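Local structure of CELL division inhibitor (Pyrococcus furiosus, 1G3Q) at residues A[5-10]-A[14-19]; A[20-25]-A[224-229]; A[45-50]-A[83-88]; A[103-108]-A[115-120]; A[137-142]-A[149-154]. The protein is a MinD-type cell division ATPase that probably binds and hydrolyses ATP. All blocks are in the same frame, centred on the assembly; numbering follows the deposited sequence.

Contact 1: residues A[5-10]-A[14-19]; sequences ISIVSG and TGKTTV. With MG (magnesium ion), chain B; ADP (adenosine-5'-diphosphate), chain C.
The hydroxyl S9 OG, just beyond V8, has three oxygens within bonding reach: T14 OG1, 2.9 Å from S9 OG, and the carbonyls V140 O and K11 O. S9 OG stands anti to its backbone N (chi1 -177°), which puts it against the T14 side chain. The K16 chain passes over S9 CB, with K16 CD 3.6 Å from it. Bends at chi3 and chi4 then carry K16 NZ to C119 O and to water 1, with a weak bond of 3.3 Å to ADP O2B. That phosphate oxygen is held more firmly by backbone amides: G15 N donates to ADP O2B at 2.9 Å and 161°. K16 N donates to the same ADP O2B at 3.0 Å and 149°. T17 N reaches ADP O3B at 2.8 Å. O3B, T17 OG1 and four waters surround the magnesium in sixfold coordination. T18 OG1 and T18 N both bind ADP O2A. Amides converging on phosphate at a helix start are the signature of the P-loop (Walker A). Deeper in, I7 CG2 packs 4.2 Å from V19 CG1. Strand 3-8 lies between strands 114-118 and 136-141, and helix 16-29 starts directly after the loop, against this part of the sheet.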
# COMPACT_ATOMS: atom_id res chain seq x y z
N ILE A 5 1.34 0.34 -8.61
CA ILE A 5 2.36 0.62 -7.61
C ILE A 5 2.30 -0.31 -6.40
O ILE A 5 1.28 -0.40 -5.72
CB ILE A 5 2.22 2.06 -7.11
CG1 ILE A 5 2.19 3.03 -8.30
CG2 ILE A 5 3.36 2.39 -6.16
CD1 ILE A 5 1.97 4.49 -7.90
N SER A 6 3.41 -0.99 -6.13
CA SER A 6 3.49 -1.89 -4.98
C SER A 6 3.95 -1.10 -3.76
O SER A 6 4.97 -0.41 -3.80
CB SER A 6 4.47 -3.03 -5.26
OG SER A 6 4.04 -3.82 -6.35
N ILE A 7 3.18 -1.20 -2.68
CA ILE A 7 3.50 -0.51 -1.42
C ILE A 7 4.22 -1.58 -0.62
O ILE A 7 3.61 -2.53 -0.15
CB ILE A 7 2.21 -0.08 -0.69
CG1 ILE A 7 1.30 0.69 -1.65
CG2 ILE A 7 2.56 0.78 0.52
CD1 ILE A 7 1.95 1.91 -2.29
N VAL A 8 5.53 -1.40 -0.44
CA VAL A 8 6.34 -2.42 0.22
C VAL A 8 7.17 -1.98 1.42
O VAL A 8 7.28 -0.79 1.72
CB VAL A 8 7.31 -3.05 -0.80
CG1 VAL A 8 6.54 -3.45 -2.06
CG2 VAL A 8 8.41 -2.04 -1.17
N SER A 9 7.78 -2.96 2.08
CA SER A 9 8.63 -2.70 3.23
C SER A 9 9.48 -3.91 3.59
O SER A 9 9.20 -5.04 3.18
CB SER A 9 7.78 -2.32 4.44
OG SER A 9 8.62 -2.01 5.55
N GLY A 10 10.53 -3.66 4.37
CA GLY A 10 11.41 -4.73 4.80
C GLY A 10 10.84 -5.37 6.04
O GLY A 10 11.14 -6.53 6.35
N THR A 14 5.11 -1.28 9.56
CA THR A 14 5.75 -0.02 9.16
C THR A 14 4.76 1.00 8.61
O THR A 14 5.06 2.20 8.58
CB THR A 14 6.85 -0.28 8.12
OG1 THR A 14 6.34 -1.11 7.07
CG2 THR A 14 8.04 -0.98 8.77
N GLY A 15 3.60 0.54 8.15
CA GLY A 15 2.59 1.45 7.63
C GLY A 15 2.10 1.18 6.22
O GLY A 15 1.44 2.03 5.63
N LYS A 16 2.40 0.00 5.68
CA LYS A 16 1.98 -0.32 4.32
C LYS A 16 0.47 -0.18 4.08
O LYS A 16 0.05 0.46 3.12
CB LYS A 16 2.43 -1.74 3.95
CG LYS A 16 3.95 -1.86 3.83
CD LYS A 16 4.40 -3.29 3.52
CE LYS A 16 4.34 -4.19 4.75
NZ LYS A 16 2.95 -4.49 5.19
N THR A 17 -0.34 -0.77 4.95
CA THR A 17 -1.78 -0.67 4.77
C THR A 17 -2.24 0.77 4.95
O THR A 17 -3.09 1.26 4.19
CB THR A 17 -2.52 -1.59 5.75
OG1 THR A 17 -2.18 -2.94 5.44
CG2 THR A 17 -4.03 -1.43 5.62
N THR A 18 -1.66 1.46 5.93
CA THR A 18 -2.00 2.85 6.21
C THR A 18 -1.66 3.75 5.01
O THR A 18 -2.45 4.62 4.63
CB THR A 18 -1.25 3.37 7.45
OG1 THR A 18 -1.64 2.60 8.60
CG2 THR A 18 -1.56 4.84 7.70
N VAL A 19 -0.48 3.55 4.43
CA VAL A 19 -0.08 4.34 3.27
C VAL A 19 -0.98 3.99 2.09
O VAL A 19 -1.46 4.88 1.38
CB VAL A 19 1.40 4.08 2.90
CG1 VAL A 19 1.74 4.73 1.57
CG2 VAL A 19 2.29 4.66 3.99
MG MG B . -0.84 -4.21 6.55
PB ADP C . 1.63 -2.62 8.12
O1B ADP C . 1.77 -3.87 8.84
O2B ADP C . 2.95 -2.19 7.61
O3B ADP C . 0.52 -2.58 6.89
PA ADP C . -0.10 -0.71 9.29
O1A ADP C . -1.25 -1.50 9.60
O2A ADP C . -0.29 0.16 8.16
O3A ADP C . 1.17 -1.52 9.11
O5' ADP C . 0.16 0.14 10.50
C5' ADP C . 0.40 -0.42 11.85
C4' ADP C . -0.29 0.37 12.90
O4' ADP C . 0.37 1.65 13.15
C3' ADP C . -1.71 0.75 12.58
O3' ADP C . -2.55 0.51 13.71
C2' ADP C . -1.70 2.22 12.26
O2' ADP C . -2.88 2.94 12.61
C1' ADP C . -0.54 2.76 12.98
N9 ADP C . 0.23 3.78 12.22
C8 ADP C . 0.85 3.75 10.96
N7 ADP C . 1.45 4.85 10.60
C5 ADP C . 1.22 5.69 11.67
C6 ADP C . 1.60 7.04 11.92
N6 ADP C . 2.31 7.71 11.01
N1 ADP C . 1.21 7.63 13.13
C2 ADP C . 0.48 6.92 14.04
N3 ADP C . 0.08 5.63 13.88
C4 ADP C . 0.48 5.07 12.68
O HOH W 1 0.32 -4.81 4.51
O HOH W 2 -2.09 -3.89 8.57
O HOH W 3 0.45 -5.99 7.73
O HOH W 4 -2.32 -6.01 6.12

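Contact 2: residues A[20-25]-A[224-229]; sequences TANLSV and KAFVKL
Helices 20-25 and 224-229 come within 9.0 Å at their short axes, with a signed crossing angle of -66°, and their closest alpha carbons are those of L23 and F226. The pair belongs to the layered alpha-beta-alpha P-loop fold: the first segment continues the helix that begins at the phosphate-binding loop, and the second lies in the C-terminal helix. The F226 ring presents one face to N22. There N22 CB sits 3.5 Å from the ring centroid, only 10° off the normal, a CH-pi contact. The N22 amide plane is nearly parallel to the ring, 11° apart, and stacked on it. The rest of the ring reaches the turn of helix 16-29 before N22, F226 CE2 being 3.8 Å from V19 CA. A serine in place of F226 would probably uncover N22 CB and open a gap beside V19, leaving the N22 amide without its stacking surface. Beyond the ring, strand 193-198 contacts F226 through I197 and L229 through A195. L23 has CG anti to the backbone N, which carries CD1 over to L229; the two side chains meet at about a right angle, with L23 CD1 4.2 Å from L229 CG.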
# COMPACT_ATOMS: atom_id res chain seq x y z
N THR A 20 -1.23 2.70 1.87
CA THR A 20 -2.09 2.28 0.77
C THR A 20 -3.46 2.95 0.86
O THR A 20 -3.93 3.55 -0.11
CB THR A 20 -2.31 0.75 0.76
OG1 THR A 20 -1.05 0.08 0.65
CG2 THR A 20 -3.19 0.36 -0.43
N ALA A 21 -4.09 2.84 2.02
CA ALA A 21 -5.42 3.41 2.25
C ALA A 21 -5.46 4.94 2.12
O ALA A 21 -6.30 5.48 1.40
CB ALA A 21 -5.94 2.99 3.62
N ASN A 22 -4.56 5.64 2.81
CA ASN A 22 -4.55 7.10 2.74
C ASN A 22 -4.18 7.63 1.36
O ASN A 22 -4.79 8.59 0.88
CB ASN A 22 -3.62 7.69 3.79
CG ASN A 22 -4.22 7.67 5.19
OD1 ASN A 22 -4.10 6.69 5.92
ND2 ASN A 22 -4.90 8.75 5.55
N LEU A 23 -3.19 7.02 0.71
CA LEU A 23 -2.79 7.46 -0.62
C LEU A 23 -3.94 7.24 -1.60
O LEU A 23 -4.19 8.07 -2.47
CB LEU A 23 -1.54 6.69 -1.08
CG LEU A 23 -0.96 7.07 -2.45
CD1 LEU A 23 -0.67 8.57 -2.50
CD2 LEU A 23 0.31 6.26 -2.70
N SER A 24 -4.64 6.11 -1.46
CA SER A 24 -5.77 5.81 -2.33
C SER A 24 -6.82 6.91 -2.26
O SER A 24 -7.29 7.42 -3.29
CB SER A 24 -6.42 4.49 -1.94
OG SER A 24 -5.59 3.38 -2.24
N VAL A 25 -7.21 7.27 -1.04
CA VAL A 25 -8.22 8.29 -0.83
C VAL A 25 -7.74 9.67 -1.30
O VAL A 25 -8.50 10.42 -1.90
CB VAL A 25 -8.65 8.36 0.66
CG1 VAL A 25 -9.71 9.44 0.85
CG2 VAL A 25 -9.21 7.01 1.11
N LYS A 224 -2.36 16.01 6.07
CA LYS A 224 -1.68 16.93 5.16
C LYS A 224 -0.45 16.31 4.50
O LYS A 224 -0.18 16.57 3.33
CB LYS A 224 -1.31 18.21 5.91
CG LYS A 224 -2.53 19.07 6.24
CD LYS A 224 -2.21 20.21 7.20
CE LYS A 224 -3.43 21.10 7.41
NZ LYS A 224 -3.24 22.12 8.47
N ALA A 225 0.30 15.49 5.23
CA ALA A 225 1.48 14.84 4.66
C ALA A 225 1.07 13.87 3.55
O ALA A 225 1.74 13.78 2.52
CB ALA A 225 2.26 14.11 5.75
N PHE A 226 -0.03 13.15 3.76
CA PHE A 226 -0.50 12.22 2.73
C PHE A 226 -0.99 12.93 1.48
O PHE A 226 -0.85 12.41 0.37
CB PHE A 226 -1.59 11.30 3.29
CG PHE A 226 -1.05 10.09 4.01
CD1 PHE A 226 -1.32 9.88 5.35
CD2 PHE A 226 -0.26 9.17 3.33
CE1 PHE A 226 -0.80 8.77 6.02
CE2 PHE A 226 0.26 8.05 3.98
CZ PHE A 226 -0.01 7.85 5.33
N VAL A 227 -1.58 14.11 1.65
CA VAL A 227 -2.06 14.88 0.50
C VAL A 227 -0.84 15.27 -0.33
O VAL A 227 -0.88 15.19 -1.56
CB VAL A 227 -2.82 16.15 0.94
CG1 VAL A 227 -3.13 17.02 -0.28
CG2 VAL A 227 -4.12 15.76 1.63
N LYS A 228 0.23 15.68 0.34
CA LYS A 228 1.47 16.06 -0.35
C LYS A 228 2.08 14.85 -1.04
O LYS A 228 2.59 14.96 -2.15
CB LYS A 228 2.47 16.67 0.63
CG LYS A 228 2.06 18.03 1.17
CD LYS A 228 3.17 18.67 1.99
CE LYS A 228 2.74 20.04 2.51
NZ LYS A 228 3.85 20.75 3.23
N LEU A 229 2.02 13.69 -0.38
CA LEU A 229 2.56 12.47 -0.98
C LEU A 229 1.82 12.17 -2.28
O LEU A 229 2.43 11.83 -3.29
CB LEU A 229 2.40 11.28 -0.03
CG LEU A 229 2.84 9.94 -0.66
CD1 LEU A 229 4.34 9.98 -0.96
CD2 LEU A 229 2.52 8.78 0.26

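Contact 3: residues A[45-50]-A[83-88]; sequences NLSLVL and VLPGAV
V83, in the last pair of strand residues, meets both S47 and L50 of the short helix and its end. Its CG2 is the methyl that does the touching: with chi1 at 61°, CG2 is placed anti to the backbone N and CG1 falls between N and the carbonyl carbon. V83 CG2 lies 4.2 Å from S47 CA and an equal 4.2 Å from L50 CD1, and the L50 and V83 side chains slide past each other in opposite directions. At L84 the side chain turns from the helix, and its backbone bonds to A36 and D38 keep the strand in the sheet. P85 then sets its CB against S47. P85 CB is 3.3 Å from S47 OG and 3.4 Å from S47 CB, the latter a tight carbon pair, and the alpha carbons of S47 and P85 are 5.1 Å apart. S47 OG is engaged by V52 O in a hydrogen bond, so this hydroxyl meets the proline through plain packing. G86 closes the walk through a solvent bridge: water 5 accepts from S47 N at 2.9 Å and from G86 N at 3.0 Å, tying the first turn of the helix to the strand's exit. The outcome is a short helix laid over the end of strand 81-84, parallel to 34-38 and with 74-75 outside it, near the edge of a P-loop NTPase sheet.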
# COMPACT_ATOMS: atom_id res chain seq x y z
N ASN A 45 -6.20 -6.64 5.89
CA ASN A 45 -6.68 -5.54 6.71
C ASN A 45 -7.18 -4.36 5.87
O ASN A 45 -7.99 -3.56 6.34
CB ASN A 45 -5.57 -5.00 7.63
CG ASN A 45 -5.12 -6.01 8.67
OD1 ASN A 45 -5.91 -6.47 9.49
ND2 ASN A 45 -3.83 -6.34 8.64
N LEU A 46 -6.69 -4.24 4.64
CA LEU A 46 -7.03 -3.12 3.77
C LEU A 46 -8.51 -2.78 3.63
O LEU A 46 -8.91 -1.64 3.85
CB LEU A 46 -6.43 -3.34 2.39
CG LEU A 46 -6.55 -2.15 1.43
CD1 LEU A 46 -5.84 -0.93 2.02
CD2 LEU A 46 -5.95 -2.52 0.08
N SER A 47 -9.33 -3.76 3.26
CA SER A 47 -10.76 -3.53 3.09
C SER A 47 -11.40 -2.93 4.35
O SER A 47 -12.20 -2.00 4.26
CB SER A 47 -11.46 -4.85 2.73
OG SER A 47 -12.77 -4.62 2.23
N LEU A 48 -11.03 -3.47 5.51
CA LEU A 48 -11.57 -2.99 6.78
C LEU A 48 -11.17 -1.53 7.02
O LEU A 48 -11.98 -0.71 7.46
CB LEU A 48 -11.06 -3.86 7.92
CG LEU A 48 -12.04 -4.20 9.04
CD1 LEU A 48 -12.65 -2.92 9.59
CD2 LEU A 48 -13.14 -5.12 8.51
N VAL A 49 -9.92 -1.22 6.73
CA VAL A 49 -9.40 0.14 6.91
C VAL A 49 -10.09 1.12 5.96
O VAL A 49 -10.14 2.32 6.21
CB VAL A 49 -7.87 0.14 6.70
CG1 VAL A 49 -7.35 1.54 6.47
CG2 VAL A 49 -7.20 -0.47 7.94
N LEU A 50 -10.65 0.60 4.87
CA LEU A 50 -11.36 1.45 3.91
C LEU A 50 -12.87 1.44 4.15
O LEU A 50 -13.64 2.00 3.37
CB LEU A 50 -11.04 1.04 2.47
CG LEU A 50 -9.63 1.43 2.00
CD1 LEU A 50 -9.35 0.83 0.63
CD2 LEU A 50 -9.52 2.95 1.96
N VAL A 83 -11.99 -1.12 -4.09
CA VAL A 83 -11.13 -2.04 -3.38
C VAL A 83 -11.29 -3.48 -3.84
O VAL A 83 -12.38 -3.91 -4.23
CB VAL A 83 -11.37 -1.94 -1.84
CG1 VAL A 83 -12.81 -2.29 -1.52
CG2 VAL A 83 -10.40 -2.86 -1.07
N LEU A 84 -10.17 -4.20 -3.83
CA LEU A 84 -10.10 -5.62 -4.18
C LEU A 84 -9.67 -6.16 -2.82
O LEU A 84 -8.48 -6.24 -2.51
CB LEU A 84 -9.01 -5.86 -5.23
CG LEU A 84 -8.68 -7.31 -5.62
CD1 LEU A 84 -9.96 -8.09 -5.82
CD2 LEU A 84 -7.83 -7.34 -6.88
N PRO A 85 -10.64 -6.52 -1.97
CA PRO A 85 -10.43 -7.04 -0.62
C PRO A 85 -9.89 -8.45 -0.47
O PRO A 85 -9.99 -9.27 -1.37
CB PRO A 85 -11.82 -6.91 0.00
CG PRO A 85 -12.70 -7.33 -1.15
CD PRO A 85 -12.07 -6.59 -2.34
N GLY A 86 -9.30 -8.72 0.69
CA GLY A 86 -8.77 -10.03 0.97
C GLY A 86 -9.64 -10.68 2.04
O GLY A 86 -10.26 -9.98 2.84
N ALA A 87 -9.71 -12.01 2.04
CA ALA A 87 -10.50 -12.72 3.03
C ALA A 87 -9.64 -12.83 4.28
O ALA A 87 -8.41 -12.76 4.20
CB ALA A 87 -10.87 -14.11 2.52
N VAL A 88 -10.27 -13.00 5.44
CA VAL A 88 -9.52 -13.13 6.69
C VAL A 88 -9.42 -14.57 7.19
O VAL A 88 -8.47 -14.92 7.89
CB VAL A 88 -10.14 -12.28 7.82
CG1 VAL A 88 -10.12 -10.79 7.45
CG2 VAL A 88 -11.56 -12.73 8.09
O HOH W 5 -8.91 -6.59 2.80

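Contact 4: residues A[103-108]-A[115-120]; sequences EVIKSL and ILIDCP
I105 and I115 have the nearest alpha carbons of the two segments, 8.3 Å apart, a spacing that places the helical turn around 103-108 one side-chain layer from strand 114-118. That layer is purely apolar across the interface, with no hydrogen bond between the segments. I105 carries most of it through two branches. Its CD1 comes tip to tip with I117 CD1 at 3.7 Å, each chain reaching out to the other, while its CG2 lies 4.0 Å from I115 CG2, where the two side chains slide past each other in opposite directions. I105 holds CG1 anti to the carbonyl carbon (chi1 -65°) and continues extended at chi2, which is what carries CD1 out to I117. I115 also reaches L108: I115 CD1 packs 4.0 Å from L108 CB and 3.7 Å from L108 O. The turn is closed by S107 OG, which donates to V104 O at 2.6 Å, tilted 27° from the carbonyl plane, and by L108 N bonding to I105 O.

This is the helix-on-sheet packing of the layered alpha-beta-alpha P-loop NTPase fold. I115 and I117 face helix 101-106, with I4 of strand 3-8 also touching I105 and I117. L116 and D118 instead meet helix 16-29, the former through L23 and S24, the latter through K16, T20 and a hydrogen bond to T17. Strand 114-118 is thus a central strand, bonded along one edge to strand 3-8 and along the other to strand 34-38, with a helix packed on each face.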
# COMPACT_ATOMS: atom_id res chain seq x y z
N GLU A 103 -0.62 -11.98 -12.63
CA GLU A 103 -1.53 -12.05 -13.77
C GLU A 103 -2.90 -11.46 -13.45
O GLU A 103 -3.50 -10.77 -14.27
CB GLU A 103 -1.68 -13.49 -14.27
CG GLU A 103 -2.29 -14.47 -13.28
CD GLU A 103 -2.17 -15.92 -13.74
OE1 GLU A 103 -1.03 -16.39 -13.96
OE2 GLU A 103 -3.21 -16.60 -13.88
N VAL A 104 -3.39 -11.72 -12.24
CA VAL A 104 -4.69 -11.20 -11.83
C VAL A 104 -4.70 -9.67 -11.75
O VAL A 104 -5.57 -9.02 -12.33
CB VAL A 104 -5.12 -11.75 -10.46
CG1 VAL A 104 -6.41 -11.07 -10.01
CG2 VAL A 104 -5.34 -13.26 -10.56
N ILE A 105 -3.74 -9.11 -11.03
CA ILE A 105 -3.68 -7.67 -10.88
C ILE A 105 -3.45 -6.93 -12.20
O ILE A 105 -4.18 -6.01 -12.54
CB ILE A 105 -2.57 -7.28 -9.87
CG1 ILE A 105 -2.94 -7.82 -8.49
CG2 ILE A 105 -2.39 -5.77 -9.84
CD1 ILE A 105 -1.90 -7.58 -7.41
N LYS A 106 -2.44 -7.36 -12.95
CA LYS A 106 -2.13 -6.71 -14.21
C LYS A 106 -3.27 -6.72 -15.22
O LYS A 106 -3.33 -5.86 -16.09
CB LYS A 106 -0.86 -7.34 -14.80
CG LYS A 106 0.35 -7.15 -13.90
CD LYS A 106 1.65 -7.65 -14.52
CE LYS A 106 2.83 -7.30 -13.63
NZ LYS A 106 4.14 -7.60 -14.28
N SER A 107 -4.20 -7.66 -15.09
CA SER A 107 -5.33 -7.73 -16.00
C SER A 107 -6.32 -6.59 -15.77
O SER A 107 -7.23 -6.37 -16.56
CB SER A 107 -6.07 -9.06 -15.84
OG SER A 107 -6.78 -9.09 -14.61
N LEU A 108 -6.13 -5.85 -14.67
CA LEU A 108 -7.01 -4.74 -14.32
C LEU A 108 -6.39 -3.39 -14.68
O LEU A 108 -7.02 -2.34 -14.51
CB LEU A 108 -7.30 -4.77 -12.82
CG LEU A 108 -8.05 -5.99 -12.29
CD1 LEU A 108 -7.94 -6.04 -10.77
CD2 LEU A 108 -9.50 -5.94 -12.74
N ILE A 115 -3.34 1.56 -9.31
CA ILE A 115 -3.67 0.32 -8.64
C ILE A 115 -2.60 0.24 -7.56
O ILE A 115 -1.42 0.07 -7.86
CB ILE A 115 -3.58 -0.91 -9.58
CG1 ILE A 115 -4.63 -0.79 -10.69
CG2 ILE A 115 -3.81 -2.19 -8.78
CD1 ILE A 115 -4.69 -1.97 -11.64
N LEU A 116 -3.00 0.41 -6.31
CA LEU A 116 -2.04 0.39 -5.22
C LEU A 116 -2.13 -0.95 -4.50
O LEU A 116 -3.18 -1.30 -3.95
CB LEU A 116 -2.33 1.55 -4.26
CG LEU A 116 -2.48 2.92 -4.95
CD1 LEU A 116 -2.74 4.00 -3.91
CD2 LEU A 116 -1.21 3.24 -5.74
N ILE A 117 -1.03 -1.70 -4.51
CA ILE A 117 -1.01 -3.01 -3.88
C ILE A 117 -0.40 -3.01 -2.48
O ILE A 117 0.78 -2.74 -2.31
CB ILE A 117 -0.21 -4.03 -4.73
CG1 ILE A 117 -0.63 -3.96 -6.20
CG2 ILE A 117 -0.44 -5.43 -4.19
CD1 ILE A 117 0.33 -4.67 -7.15
N ASP A 118 -1.24 -3.31 -1.49
CA ASP A 118 -0.80 -3.38 -0.10
C ASP A 118 -0.11 -4.74 -0.01
O ASP A 118 -0.76 -5.78 -0.12
CB ASP A 118 -2.02 -3.34 0.82
CG ASP A 118 -1.66 -3.31 2.29
OD1 ASP A 118 -0.45 -3.28 2.62
OD2 ASP A 118 -2.59 -3.29 3.12
N CYS A 119 1.21 -4.73 0.18
CA CYS A 119 1.96 -5.98 0.24
C CYS A 119 2.41 -6.41 1.62
O CYS A 119 2.59 -5.58 2.52
CB CYS A 119 3.22 -5.89 -0.63
SG CYS A 119 2.96 -5.44 -2.36
N PRO A 120 2.57 -7.72 1.83
CA PRO A 120 3.03 -8.16 3.14
C PRO A 120 4.52 -7.81 3.08
O PRO A 120 5.06 -7.64 1.98
CB PRO A 120 2.77 -9.66 3.12
CG PRO A 120 2.90 -10.01 1.67
CD PRO A 120 2.19 -8.87 0.98

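Contact 5: residues A[137-142]-A[149-154]; sequences ALLVTN and TDTMKV
A carbon-carbon contact joins L139 and T151: L139 CB lies 3.7 Å from T151 CG2, the methyl that the T151 rotamer sets anti to the backbone N. A second packing contact runs between the two threonines, whose side chains cross obliquely. T141 CB is 3.7 Å from T151 OG1 and 4.2 Å from T151 CB, so here the hydroxyl side of T151 meets a carbon. Together the segments bury 192 Å².

Strand 137-141 and helix 149-154 run almost antiparallel, 164° between their directions, with axes 8.5 Å apart. They are the first two elements of a beta-alpha-beta unit in which helix 145-160 connects parallel neighbours, strands 136-141 and 164-173; F168 of the latter touches both L139 and T141.

Polar groups are satisfied mainly by other partners. T151 OG1 is hydrogen-bonded to C147 O in the preceding turn and to G10 N of the phosphate-binding loop, linking this helix to the P-loop; V140 O is near it, but accepts from S9 OG. Within the strand end, T141 OG1 donates to N142 O at 3.0 Å, approaching the N142 C=O at 124°, in the carbonyl plane and on a lone pair. Its chi1 of -177° lays OG1 beside the carbonyl carbon, on the way to that oxygen. Were T141 a glycine, N142 O would probably lose this donor and a gap would be likely to open next to T151. Further down the helix, K153 N bonds to T149 O and V154 N to D150 O.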
# COMPACT_ATOMS: atom_id res chain seq x y z
N ALA A 137 7.38 0.75 -7.41
CA ALA A 137 7.43 0.42 -5.99
C ALA A 137 7.62 1.65 -5.12
O ALA A 137 8.47 2.51 -5.40
CB ALA A 137 8.54 -0.59 -5.73
N LEU A 138 6.82 1.74 -4.06
CA LEU A 138 6.92 2.84 -3.12
C LEU A 138 7.37 2.19 -1.82
O LEU A 138 6.62 1.46 -1.18
CB LEU A 138 5.56 3.52 -2.92
CG LEU A 138 5.55 4.66 -1.89
CD1 LEU A 138 6.48 5.78 -2.35
CD2 LEU A 138 4.13 5.20 -1.73
N LEU A 139 8.62 2.45 -1.43
CA LEU A 139 9.16 1.87 -0.22
C LEU A 139 8.62 2.56 1.03
O LEU A 139 8.58 3.79 1.10
CB LEU A 139 10.69 1.96 -0.22
CG LEU A 139 11.42 1.56 -1.52
CD1 LEU A 139 12.93 1.60 -1.27
CD2 LEU A 139 11.00 0.18 -1.97
N VAL A 140 8.19 1.76 2.00
CA VAL A 140 7.67 2.30 3.25
C VAL A 140 8.59 1.82 4.36
O VAL A 140 8.85 0.62 4.49
CB VAL A 140 6.23 1.80 3.53
CG1 VAL A 140 5.76 2.34 4.87
CG2 VAL A 140 5.30 2.26 2.42
N THR A 141 9.08 2.75 5.16
CA THR A 141 9.99 2.41 6.25
C THR A 141 9.82 3.34 7.45
O THR A 141 9.21 4.40 7.35
CB THR A 141 11.45 2.52 5.78
OG1 THR A 141 12.33 2.11 6.84
CG2 THR A 141 11.78 3.95 5.39
N ASN A 142 10.37 2.92 8.58
CA ASN A 142 10.33 3.72 9.79
C ASN A 142 11.74 4.25 10.00
O ASN A 142 12.68 3.80 9.34
CB ASN A 142 9.87 2.87 10.98
CG ASN A 142 8.47 2.33 10.81
OD1 ASN A 142 7.61 2.99 10.22
ND2 ASN A 142 8.22 1.14 11.33
N THR A 149 17.67 -0.32 6.28
CA THR A 149 18.52 -1.25 5.53
C THR A 149 17.73 -2.43 4.98
O THR A 149 17.96 -2.87 3.85
CB THR A 149 19.69 -1.77 6.40
OG1 THR A 149 19.19 -2.40 7.58
CG2 THR A 149 20.60 -0.62 6.81
N ASP A 150 16.80 -2.96 5.77
CA ASP A 150 15.98 -4.08 5.31
C ASP A 150 15.12 -3.66 4.13
O ASP A 150 15.05 -4.37 3.12
CB ASP A 150 15.10 -4.59 6.45
CG ASP A 150 15.86 -5.47 7.43
OD1 ASP A 150 17.10 -5.51 7.34
OD2 ASP A 150 15.21 -6.12 8.28
N THR A 151 14.47 -2.51 4.25
CA THR A 151 13.61 -2.01 3.18
C THR A 151 14.45 -1.70 1.94
O THR A 151 14.01 -1.91 0.81
CB THR A 151 12.86 -0.74 3.62
OG1 THR A 151 12.09 -1.03 4.79
CG2 THR A 151 11.93 -0.25 2.51
N MET A 152 15.66 -1.21 2.16
CA MET A 152 16.57 -0.90 1.07
C MET A 152 16.80 -2.17 0.26
O MET A 152 16.74 -2.16 -0.97
CB MET A 152 17.90 -0.40 1.62
CG MET A 152 18.92 -0.02 0.57
SD MET A 152 20.54 0.18 1.31
CE MET A 152 20.14 1.29 2.69
N LYS A 153 17.08 -3.26 0.96
CA LYS A 153 17.32 -4.55 0.32
C LYS A 153 16.14 -4.96 -0.55
O LYS A 153 16.33 -5.48 -1.65
CB LYS A 153 17.59 -5.62 1.38
CG LYS A 153 18.89 -5.43 2.14
CD LYS A 153 19.13 -6.57 3.12
CE LYS A 153 20.46 -6.41 3.85
NZ LYS A 153 20.67 -7.51 4.83
N VAL A 154 14.93 -4.74 -0.06
CA VAL A 154 13.74 -5.09 -0.82
C VAL A 154 13.72 -4.25 -2.10
O VAL A 154 13.45 -4.76 -3.18
CB VAL A 154 12.45 -4.81 -0.01
CG1 VAL A 154 11.23 -5.08 -0.88
CG2 VAL A 154 12.42 -5.70 1.23

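Overall arrangement
Contact 1 sits about 4 Å from the chain centre and touches all the others. Its strand 3-8 has 114-118 of contact 4 on one side and 136-141 of contact 5 on the other, and its helix 16-29 is shared with contact 2. Contacts 1, 3, 4 and 5 follow in series along the chain; contact 2, whose segments are 199 positions apart in sequence, encloses contacts 3, 4 and 5 and brings the C-terminal helix back to the P-loop helix. Contacts 3 and 5 lie on opposite sides of the centre, their centres about 23 Å apart and not touching. One mixed sheet thus links the nucleotide and magnesium site at its middle to packing on both faces.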